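Local coordinates for protein glutathione S-transferase omega-like 2 (Saccharomyces cerevisiae, PDB 5LKB) that uses glutathione to reduce dehydroascorbate, dimethylarsinic acid and beta-hydroxyethyl disulfide, acting as a one-cysteine thiol transferase that also reacts with glutathionyl-(hydro)quinones, at residues 35-40 with 161-166; 206-211 with 277-282; 325-330 with 365-370. One frame throughout, in Å; residues are numbered along the deposited sequence.

Contact 1: residues 35-40 with 161-166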
loop_
_atom_site.group_PDB
_atom_site.type_symbol
_atom_site.label_atom_id
_atom_site.label_comp_id
_atom_site.label_asym_id
_atom_site.label_seq_id
_atom_site.Cartn_x
_atom_site.Cartn_y
_atom_site.Cartn_z
ATOM N N LYS A 35 7.379 -34.015 29.334
ATOM C CA LYS A 35 7.084 -34.262 27.928
ATOM C C LYS A 35 5.651 -34.730 27.801
ATOM O O LYS A 35 5.078 -35.273 28.744
ATOM C CB LYS A 35 7.989 -35.344 27.321
ATOM C CG LYS A 35 9.375 -34.894 27.029
ATOM N N GLY A 36 5.045 -34.464 26.640
ATOM C CA GLY A 36 3.728 -34.975 26.378
ATOM C C GLY A 36 2.580 -34.373 27.148
ATOM O O GLY A 36 1.476 -34.926 27.117
ATOM N N ARG A 37 2.788 -33.278 27.863
ATOM C CA ARG A 37 1.757 -32.742 28.741
ATOM C C ARG A 37 1.176 -31.421 28.231
ATOM O O ARG A 37 -0.013 -31.137 28.431
ATOM C CB ARG A 37 2.307 -32.529 30.176
ATOM C CG ARG A 37 1.294 -31.881 31.115
ATOM C CD ARG A 37 1.762 -31.891 32.566
ATOM N NE ARG A 37 0.777 -31.142 33.306
ATOM C CZ ARG A 37 0.811 -30.928 34.628
ATOM N NH1 ARG A 37 1.839 -31.375 35.342
ATOM N NH2 ARG A 37 -0.156 -30.217 35.214
ATOM N N TYR A 38 2.028 -30.554 27.668
ATOM C CA TYR A 38 1.596 -29.224 27.229
ATOM C C TYR A 38 1.510 -29.140 25.711
ATOM O O TYR A 38 2.207 -29.848 24.981
ATOM C CB TYR A 38 2.543 -28.167 27.806
ATOM C CG TYR A 38 2.615 -28.222 29.339
ATOM C CD1 TYR A 38 1.654 -27.626 30.130
ATOM C CD2 TYR A 38 3.651 -28.865 29.946
ATOM C CE1 TYR A 38 1.694 -27.708 31.521
ATOM C CE2 TYR A 38 3.698 -28.976 31.325
ATOM C CZ TYR A 38 2.737 -28.356 32.102
ATOM O OH TYR A 38 2.734 -28.411 33.520
ATOM N N TRP A 39 0.680 -28.199 25.260
ATOM C CA TRP A 39 0.382 -28.026 23.853
ATOM C C TRP A 39 0.360 -26.530 23.563
ATOM O O TRP A 39 0.041 -25.711 24.420
ATOM C CB TRP A 39 -0.999 -28.589 23.491
ATOM C CG TRP A 39 -1.028 -29.176 22.101
ATOM C CD1 TRP A 39 -1.576 -28.638 20.989
ATOM C CD2 TRP A 39 -0.478 -30.423 21.722
ATOM N NE1 TRP A 39 -1.386 -29.483 19.913
ATOM C CE2 TRP A 39 -0.722 -30.600 20.362
ATOM C CE3 TRP A 39 0.186 -31.422 22.413
ATOM C CZ2 TRP A 39 -0.329 -31.747 19.689
ATOM C CZ3 TRP A 39 0.583 -32.517 21.763
ATOM C CH2 TRP A 39 0.335 -32.686 20.393
ATOM N N LEU A 40 0.748 -26.187 22.353
ATOM C CA LEU A 40 0.832 -24.806 21.911
ATOM C C LEU A 40 -0.108 -24.671 20.726
ATOM O O LEU A 40 0.160 -25.232 19.650
ATOM C CB LEU A 40 2.290 -24.461 21.560
ATOM C CG LEU A 40 2.494 -23.003 21.132
ATOM C CD1 LEU A 40 2.165 -22.076 22.374
ATOM C CD2 LEU A 40 3.896 -22.793 20.678
ATOM N N LEU A 161 -1.059 -21.641 25.503
ATOM C CA LEU A 161 -0.237 -22.714 26.078
ATOM C C LEU A 161 -1.129 -23.515 27.045
ATOM O O LEU A 161 -1.663 -22.959 28.010
ATOM C CB LEU A 161 0.992 -22.147 26.768
ATOM C CG LEU A 161 1.884 -23.171 27.462
ATOM C CD1 LEU A 161 2.518 -24.111 26.430
ATOM C CD2 LEU A 161 2.936 -22.468 28.281
ATOM N N TRP A 162 -1.401 -24.756 26.674
ATOM C CA TRP A 162 -2.477 -25.612 27.209
ATOM C C TRP A 162 -1.874 -26.764 27.995
ATOM O O TRP A 162 -0.878 -27.357 27.578
ATOM C CB TRP A 162 -3.230 -26.239 26.052
ATOM C CG TRP A 162 -4.418 -27.164 26.428
ATOM C CD1 TRP A 162 -4.445 -28.540 26.357
ATOM C CD2 TRP A 162 -5.720 -26.763 26.866
ATOM N NE1 TRP A 162 -5.693 -28.984 26.680
ATOM C CE2 TRP A 162 -6.483 -27.946 27.057
ATOM C CE3 TRP A 162 -6.312 -25.545 27.142
ATOM C CZ2 TRP A 162 -7.835 -27.912 27.450
ATOM C CZ3 TRP A 162 -7.659 -25.521 27.562
ATOM C CH2 TRP A 162 -8.378 -26.708 27.746
ATOM N N ASP A 163 -2.527 -27.097 29.136
ATOM C CA ASP A 163 -2.147 -28.249 29.948
ATOM C C ASP A 163 -3.138 -29.367 29.723
ATOM O O ASP A 163 -4.318 -29.227 30.067
ATOM C CB ASP A 163 -2.133 -27.889 31.440
ATOM C CG ASP A 163 -1.836 -29.101 32.295
ATOM O OD1 ASP A 163 -1.126 -29.973 31.778
ATOM O OD2 ASP A 163 -2.289 -29.109 33.466
ATOM N N LEU A 164 -2.655 -30.475 29.161
ATOM C CA LEU A 164 -3.504 -31.645 28.924
ATOM C C LEU A 164 -3.945 -32.336 30.211
ATOM O O LEU A 164 -4.996 -32.977 30.215
ATOM C CB LEU A 164 -2.764 -32.646 28.044
ATOM C CG LEU A 164 -2.528 -32.200 26.579
ATOM C CD1 LEU A 164 -1.484 -33.164 25.965
ATOM C CD2 LEU A 164 -3.826 -32.151 25.765
ATOM N N GLU A 165 -3.217 -32.163 31.302
ATOM C CA GLU A 165 -3.594 -32.872 32.530
ATOM C C GLU A 165 -4.769 -32.203 33.237
ATOM O O GLU A 165 -5.732 -32.866 33.646
ATOM C CB GLU A 165 -2.375 -32.951 33.430
ATOM C CG GLU A 165 -1.388 -34.041 32.984
ATOM C CD GLU A 165 -0.339 -34.384 34.039
ATOM O OE1 GLU A 165 -0.466 -33.951 35.231
ATOM O OE2 GLU A 165 0.627 -35.078 33.657
ATOM N N THR A 166 -4.700 -30.897 33.442
ATOM C CA THR A 166 -5.772 -30.194 34.115
ATOM C C THR A 166 -6.801 -29.630 33.124
ATOM O O THR A 166 -7.863 -29.143 33.544
ATOM C CB THR A 166 -5.172 -29.090 35.008
ATOM O OG1 THR A 166 -4.502 -28.124 34.178
ATOM C CG2 THR A 166 -4.158 -29.625 36.036
#

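Contact 2: residues 206-211 with 277-282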
loop_
_atom_site.group_PDB
_atom_site.type_symbol
_atom_site.label_atom_id
_atom_site.label_comp_id
_atom_site.label_asym_id
_atom_site.label_seq_id
_atom_site.Cartn_x
_atom_site.Cartn_y
_atom_site.Cartn_z
ATOM N N THR A 206 18.244 -6.286 31.227
ATOM C CA THR A 206 17.585 -4.989 31.373
ATOM C C THR A 206 17.483 -4.295 30.012
ATOM O O THR A 206 16.461 -3.679 29.714
ATOM C CB THR A 206 18.288 -4.094 32.388
ATOM O OG1 THR A 206 19.608 -3.806 31.926
ATOM C CG2 THR A 206 18.388 -4.794 33.700
ATOM N N GLN A 207 18.527 -4.392 29.188
ATOM C CA GLN A 207 18.449 -3.801 27.838
ATOM C C GLN A 207 17.385 -4.479 26.984
ATOM O O GLN A 207 16.728 -3.806 26.179
ATOM C CB GLN A 207 19.779 -3.872 27.107
ATOM C CG GLN A 207 20.904 -3.085 27.741
ATOM C CD GLN A 207 22.235 -3.542 27.233
ATOM O OE1 GLN A 207 22.693 -3.130 26.171
ATOM N NE2 GLN A 207 22.865 -4.428 27.990
ATOM N N ILE A 208 17.253 -5.807 27.067
ATOM C CA ILE A 208 16.146 -6.498 26.388
ATOM C C ILE A 208 14.803 -5.978 26.851
ATOM O O ILE A 208 13.909 -5.683 26.049
ATOM C CB ILE A 208 16.246 -8.019 26.568
ATOM C CG1 ILE A 208 17.419 -8.586 25.790
ATOM C CG2 ILE A 208 14.940 -8.718 26.225
ATOM C CD1 ILE A 208 17.816 -10.000 26.163
ATOM N N ASP A 209 14.605 -5.856 28.162
ATOM C CA ASP A 209 13.317 -5.388 28.637
ATOM C C ASP A 209 13.029 -3.952 28.188
ATOM O O ASP A 209 11.882 -3.619 27.864
ATOM C CB ASP A 209 13.239 -5.468 30.159
ATOM C CG ASP A 209 13.034 -6.866 30.644
ATOM O OD1 ASP A 209 12.573 -7.748 29.891
ATOM O OD2 ASP A 209 13.405 -7.145 31.819
ATOM N N ASP A 210 14.043 -3.079 28.219
ATOM C CA ASP A 210 13.818 -1.677 27.866
ATOM C C ASP A 210 13.530 -1.547 26.375
ATOM O O ASP A 210 12.634 -0.800 25.996
ATOM C CB ASP A 210 15.041 -0.842 28.237
ATOM C CG ASP A 210 15.223 -0.686 29.752
ATOM O OD1 ASP A 210 14.282 -1.004 30.522
ATOM O OD2 ASP A 210 16.319 -0.199 30.127
ATOM N N PHE A 211 14.284 -2.261 25.527
ATOM C CA PHE A 211 13.997 -2.266 24.082
ATOM C C PHE A 211 12.595 -2.817 23.837
ATOM O O PHE A 211 11.790 -2.210 23.100
ATOM C CB PHE A 211 15.063 -3.129 23.407
ATOM C CG PHE A 211 15.023 -3.140 21.902
ATOM C CD1 PHE A 211 15.644 -2.141 21.191
ATOM C CD2 PHE A 211 14.492 -4.239 21.225
ATOM C CE1 PHE A 211 15.639 -2.161 19.782
ATOM C CE2 PHE A 211 14.485 -4.293 19.834
ATOM C CZ PHE A 211 15.064 -3.267 19.101
ATOM N N PHE A 277 22.654 -7.917 15.714
ATOM C CA PHE A 277 21.409 -8.099 16.455
ATOM C C PHE A 277 21.036 -6.818 17.192
ATOM O O PHE A 277 21.835 -5.897 17.341
ATOM C CB PHE A 277 21.506 -9.276 17.467
ATOM C CG PHE A 277 21.908 -10.569 16.831
ATOM C CD1 PHE A 277 20.965 -11.324 16.157
ATOM C CD2 PHE A 277 23.221 -11.024 16.877
ATOM C CE1 PHE A 277 21.303 -12.505 15.563
ATOM C CE2 PHE A 277 23.552 -12.206 16.279
ATOM C CZ PHE A 277 22.580 -12.954 15.604
ATOM N N THR A 278 19.772 -6.744 17.596
ATOM C CA THR A 278 19.242 -5.507 18.179
ATOM C C THR A 278 19.875 -5.191 19.531
ATOM O O THR A 278 20.154 -4.023 19.828
ATOM C CB THR A 278 17.717 -5.532 18.331
ATOM O OG1 THR A 278 17.276 -6.721 19.010
ATOM C CG2 THR A 278 17.034 -5.425 16.927
ATOM N N VAL A 279 20.079 -6.215 20.368
ATOM C CA VAL A 279 20.582 -6.036 21.731
ATOM C C VAL A 279 21.824 -6.908 21.887
ATOM O O VAL A 279 21.787 -8.125 21.640
ATOM C CB VAL A 279 19.514 -6.374 22.778
ATOM C CG1 VAL A 279 20.078 -6.269 24.191
ATOM C CG2 VAL A 279 18.389 -5.452 22.624
ATOM N N GLY A 280 22.930 -6.275 22.252
ATOM C CA GLY A 280 24.193 -6.950 22.354
ATOM C C GLY A 280 24.676 -7.503 21.033
ATOM O O GLY A 280 24.369 -6.986 19.950
ATOM N N ASP A 281 25.408 -8.603 21.120
ATOM C CA ASP A 281 26.069 -9.188 19.966
ATOM C C ASP A 281 25.631 -10.625 19.700
ATOM O O ASP A 281 26.324 -11.363 19.007
ATOM C CB ASP A 281 27.587 -9.080 20.146
ATOM C CG ASP A 281 28.077 -9.814 21.363
ATOM O OD1 ASP A 281 27.254 -10.225 22.202
ATOM O OD2 ASP A 281 29.306 -9.991 21.489
ATOM N N GLN A 282 24.474 -11.033 20.232
ATOM C CA GLN A 282 23.922 -12.364 20.019
ATOM C C GLN A 282 22.402 -12.261 19.820
ATOM O O GLN A 282 21.764 -11.283 20.225
ATOM C CB GLN A 282 24.196 -13.275 21.245
ATOM C CG GLN A 282 23.469 -12.736 22.459
ATOM C CD GLN A 282 23.511 -13.625 23.686
ATOM O OE1 GLN A 282 24.380 -13.470 24.523
ATOM N NE2 GLN A 282 22.525 -14.516 23.823
#

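Contact 3: residues 325-330 with 365-370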
loop_
_atom_site.group_PDB
_atom_site.type_symbol
_atom_site.label_atom_id
_atom_site.label_comp_id
_atom_site.label_asym_id
_atom_site.label_seq_id
_atom_site.Cartn_x
_atom_site.Cartn_y
_atom_site.Cartn_z
ATOM N N ASN A 325 18.669 -11.461 7.244
ATOM C CA ASN A 325 19.620 -12.392 7.859
ATOM C C ASN A 325 18.878 -13.411 8.723
ATOM O O ASN A 325 19.149 -14.620 8.659
ATOM C CB ASN A 325 20.657 -11.641 8.704
ATOM C CG ASN A 325 21.665 -12.586 9.369
ATOM O OD1 ASN A 325 22.232 -13.440 8.704
ATOM N ND2 ASN A 325 21.880 -12.405 10.642
ATOM N N LEU A 326 17.910 -12.948 9.532
ATOM C CA LEU A 326 17.147 -13.867 10.381
ATOM C C LEU A 326 16.327 -14.830 9.541
ATOM O O LEU A 326 16.332 -16.048 9.774
ATOM C CB LEU A 326 16.289 -13.104 11.380
ATOM C CG LEU A 326 17.038 -12.265 12.392
ATOM C CD1 LEU A 326 16.095 -11.480 13.234
ATOM C CD2 LEU A 326 17.940 -13.131 13.291
ATOM N N TYR A 327 15.600 -14.302 8.559
ATOM C CA TYR A 327 14.729 -15.171 7.789
ATOM C C TYR A 327 15.522 -16.221 7.033
ATOM O O TYR A 327 15.177 -17.396 7.076
ATOM C CB TYR A 327 13.932 -14.298 6.787
ATOM C CG TYR A 327 13.042 -15.154 5.869
ATOM C CD1 TYR A 327 11.751 -15.480 6.247
ATOM C CD2 TYR A 327 13.518 -15.666 4.658
ATOM C CE1 TYR A 327 10.962 -16.280 5.500
ATOM C CE2 TYR A 327 12.717 -16.442 3.899
ATOM C CZ TYR A 327 11.460 -16.778 4.324
ATOM O OH TYR A 327 10.642 -17.526 3.547
ATOM N N TRP A 328 16.550 -15.814 6.281
ATOM C CA TRP A 328 17.206 -16.766 5.380
ATOM C C TRP A 328 18.180 -17.674 6.078
ATOM O O TRP A 328 18.419 -18.789 5.604
ATOM C CB TRP A 328 17.903 -16.055 4.231
ATOM C CG TRP A 328 16.931 -15.351 3.293
ATOM C CD1 TRP A 328 16.695 -14.022 3.232
ATOM C CD2 TRP A 328 16.098 -15.956 2.291
ATOM N NE1 TRP A 328 15.743 -13.731 2.256
ATOM C CE2 TRP A 328 15.352 -14.904 1.668
ATOM C CE3 TRP A 328 15.878 -17.287 1.881
ATOM C CZ2 TRP A 328 14.466 -15.160 0.618
ATOM C CZ3 TRP A 328 14.980 -17.537 0.856
ATOM C CH2 TRP A 328 14.292 -16.475 0.238
ATOM N N ASN A 329 18.770 -17.198 7.166
ATOM C CA ASN A 329 19.914 -17.884 7.739
ATOM C C ASN A 329 19.582 -18.633 9.015
ATOM O O ASN A 329 20.441 -19.384 9.518
ATOM C CB ASN A 329 21.115 -16.951 7.952
ATOM C CG ASN A 329 21.714 -16.518 6.641
ATOM O OD1 ASN A 329 21.793 -17.347 5.720
ATOM N ND2 ASN A 329 22.094 -15.255 6.525
ATOM N N TYR A 330 18.363 -18.510 9.545
ATOM C CA TYR A 330 17.934 -19.228 10.752
ATOM C C TYR A 330 16.647 -19.988 10.459
ATOM O O TYR A 330 15.593 -19.373 10.269
ATOM C CB TYR A 330 17.713 -18.255 11.894
ATOM C CG TYR A 330 18.952 -17.583 12.372
ATOM C CD1 TYR A 330 19.600 -16.611 11.664
ATOM C CD2 TYR A 330 19.500 -17.954 13.609
ATOM C CE1 TYR A 330 20.760 -16.010 12.128
ATOM C CE2 TYR A 330 20.643 -17.344 14.077
ATOM C CZ TYR A 330 21.274 -16.401 13.360
ATOM O OH TYR A 330 22.436 -15.806 13.839
ATOM N N PRO A 365 8.949 -9.703 -4.048
ATOM C CA PRO A 365 8.516 -10.917 -3.377
ATOM C C PRO A 365 8.132 -10.644 -1.916
ATOM O O PRO A 365 8.251 -9.506 -1.461
ATOM C CB PRO A 365 9.784 -11.797 -3.403
ATOM C CG PRO A 365 10.853 -10.805 -3.217
ATOM C CD PRO A 365 10.412 -9.556 -4.064
ATOM N N ASP A 366 7.623 -11.649 -1.210
ATOM C CA ASP A 366 7.260 -11.409 0.194
ATOM C C ASP A 366 8.461 -10.928 1.013
ATOM O O ASP A 366 8.337 -10.052 1.889
ATOM C CB ASP A 366 6.652 -12.689 0.817
ATOM C CG ASP A 366 5.353 -13.098 0.179
ATOM O OD1 ASP A 366 4.523 -12.258 -0.186
ATOM O OD2 ASP A 366 5.182 -14.287 -0.065
ATOM N N ILE A 367 9.619 -11.563 0.828
ATOM C CA ILE A 367 10.869 -11.108 1.432
ATOM C C ILE A 367 11.982 -11.255 0.390
ATOM O O ILE A 367 12.128 -12.313 -0.216
ATOM C CB ILE A 367 11.190 -11.932 2.706
ATOM C CG1 ILE A 367 12.462 -11.438 3.395
ATOM C CG2 ILE A 367 11.205 -13.447 2.474
ATOM C CD1 ILE A 367 12.412 -10.098 3.900
ATOM N N ARG A 368 12.761 -10.210 0.204
ATOM C CA ARG A 368 13.810 -10.265 -0.807
ATOM C C ARG A 368 14.959 -11.160 -0.345
ATOM O O ARG A 368 15.205 -11.304 0.867
ATOM C CB ARG A 368 14.335 -8.879 -1.109
ATOM C CG ARG A 368 13.357 -7.922 -1.842
ATOM C CD ARG A 368 14.091 -6.638 -2.242
ATOM N NE ARG A 368 13.218 -5.666 -2.896
ATOM C CZ ARG A 368 13.465 -4.348 -2.970
ATOM N NH1 ARG A 368 14.561 -3.847 -2.398
ATOM N NH2 ARG A 368 12.604 -3.509 -3.588
ATOM N N PRO A 369 15.639 -11.792 -1.289
ATOM C CA PRO A 369 16.847 -12.547 -0.969
ATOM C C PRO A 369 17.898 -11.623 -0.394
ATOM O O PRO A 369 17.915 -10.424 -0.640
ATOM C CB PRO A 369 17.300 -13.082 -2.342
ATOM C CG PRO A 369 16.772 -12.153 -3.293
ATOM C CD PRO A 369 15.400 -11.725 -2.736
ATOM N N LEU A 370 18.832 -12.220 0.362
ATOM C CA LEU A 370 19.916 -11.424 0.925
ATOM C C LEU A 370 21.066 -11.439 -0.074
ATOM O O LEU A 370 21.992 -12.258 -0.004
ATOM C CB LEU A 370 20.324 -11.969 2.305
ATOM C CG LEU A 370 21.292 -11.113 3.121
ATOM C CD1 LEU A 370 21.087 -9.599 2.964
ATOM C CD2 LEU A 370 21.237 -11.547 4.580
#

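Contact 1: residues 35-40 with 161-166
Tyr38, Trp39 and Leu40 pair with Asp163, Trp162 and Leu161 as antiparallel neighbours in the middle of the thioredoxin-like sheet, and Arg37 ties this pairing to the turn after strand 160-163. The strand axes pass 4.6 Å apart. Trp39 and Trp162 form the hydrogen-bonded pair: Trp39 N gives to Trp162 O, and Trp162 N returns a bond of 2.8 Å to Trp39 O. Leu164 N prolongs the pattern to Arg37 O at 2.8 Å. On the tryptophan face Trp39 CB meets Trp162 CB at 4.1 Å, while the indole N-H groups find partners beyond the two strands, Ser68 OG for Trp39 and Tyr136 OH for Trp162.

Arg37, extended with CG anti to its N (chi1 176°), holds the Asp163 carboxylate side-on: NE meets OD1 at 2.7 Å and NH2 meets OD2 at 3.0 Å. Both bonds are nearly straight and lie in the guanidinium plane, but the carboxylate plane is turned 42° from it. Glu165 stacks its carboxylate almost parallel over one guanidinium face, OE1 3.3 Å from Arg37 CZ, an interaction of charges with no N-H aimed at the oxygen. Over the opposite face sits Tyr38 OH, itself bonded to Lys32 O.

Asp163 also organises the turn. Glu165 N reaches OD1 from the face opposite Arg37 NE, making an Asx turn, and OD2 takes Thr166 N and OG1 besides Arg37 NH2. Five bonds thus fix this buried carboxylate, which probably stays ionised beside the arginine. Central pairing of the first strand with one arm of the hairpin formed by strands 160-163 and 168-171 is typical of the N-terminal thioredoxin-fold domain of glutathione transferases.

Contact 2: residues 206-211 with 277-282
Hydrophobic packing of helix against loop joins Gln207, Ile208 and Phe211 to Thr278 and Val279 in the all-helical C-terminal domain. Helix 205-220 presents one side to the loop that leads from helix 269-273 into helix 285-304.

Val279 is the wedge. Its CG1, anti to the backbone N (chi1 176°), lodges between two successive helix residues, 3.8 Å from Gln207 CB and 3.9 Å from Ile208 CG1. The Ile208 and Val279 side chains cross at about a right angle. The other methyl, CG2, lies 4.1 Å from Phe211 CB, one turn further along the helix, where the two side chains slide past each other in opposite directions.

Phe211 swings its ring beyond Val279 to Thr278, since chi1 of -174° sets CG anti to the backbone N. The far end of the ring does the touching: CZ is 3.6 Å from Thr278 CB and equally near Thr278 CG2. Thr278 turns its hydroxyl to other use, OG1 being hydrogen-bonded to Asp287 OD1 of helix 285-304, while the Phe211 ring also packs on Ala286 of that helix and meets the Trp214 ring. With the ring gone, an alanine here would probably leave a gap beside Thr278 CB and CG2 and rob the loop of a broad apolar support.

Beyond Val279 the chain turns at Gly280, with positive phi, into the Gly-Asp-x-Leu-Thr-x-Ala-Asp sequence familiar at the start of this core helix in glutathione transferases, whose Thr284 and Asp287 fit the positions of its N-capping box. No hydrogen bond passes between residues 206-211 and 277-282, so here helix and loop meet through the fit of methyls and ring rather than through directed polar bonds.

Contact 3: residues 325-330 with 365-370
Ile367 CG2 lies over one face of the Tyr327 ring, offset toward the rim: a CH-pi contact 3.8 Å from the ring centroid and 15° off the ring normal, with Tyr327 CE2 the nearest ring atom at 3.6 Å. At the edge of the same ring, in plane, is Trp328 CG. The Trp328 indole has Tyr327 CD2 over one face, and the carbonyl oxygens of Ile367 and Arg368 approach its edge. There Trp328 NE1 donates to Arg368 O at 2.8 Å, a somewhat bent bond (153°), with the oxygen a little out of the ring plane. Pro369 CA comes obliquely, 3.6 Å from Trp328 NE1.

These rings stand near the C-terminal end of helix 317-329 in the helical C-terminal domain, and residues 365-370 are an irregular tail that returns across this helix after helix 339-349. Earlier in the same helix, Arg324 NH1 bonds Pro369 O, giving the tail a further polar fastening to this helix.

Leu370 closes over the helix backbone. Its CG is anti to N (chi1 -171°), and CD2 comes 3.7 Å from Asn325 N and 4.2 Å from Asn325 CB. The Asn325 amide takes another course: its OD1 receives Asn329 ND2 at 2.8 Å, one helical turn on, a nearly straight bond. Leu370 CB meanwhile lies 4.3 Å from Trp328 CD1.

From the N terminus, contact 1 closes first, bringing residues 161-166 back to 35-40 over 120 intervening residues and completing the middle of the thioredoxin-like sheet. Contact 2 then closes a loop of 65 residues, mostly helix, wholly within the C-terminal domain. Contact 3 closes 34 residues more, laying the tail on helix 317-329. The three follow in series; none nests in or crosses another. Contact 1 stands apart, its centre about 31 Å from that of contact 2 and 33 Å from that of contact 3. Contacts 2 and 3 touch through Phe277, which packs on Leu326 and Tyr330, linking loop 277-282 to the helix that carries the tail.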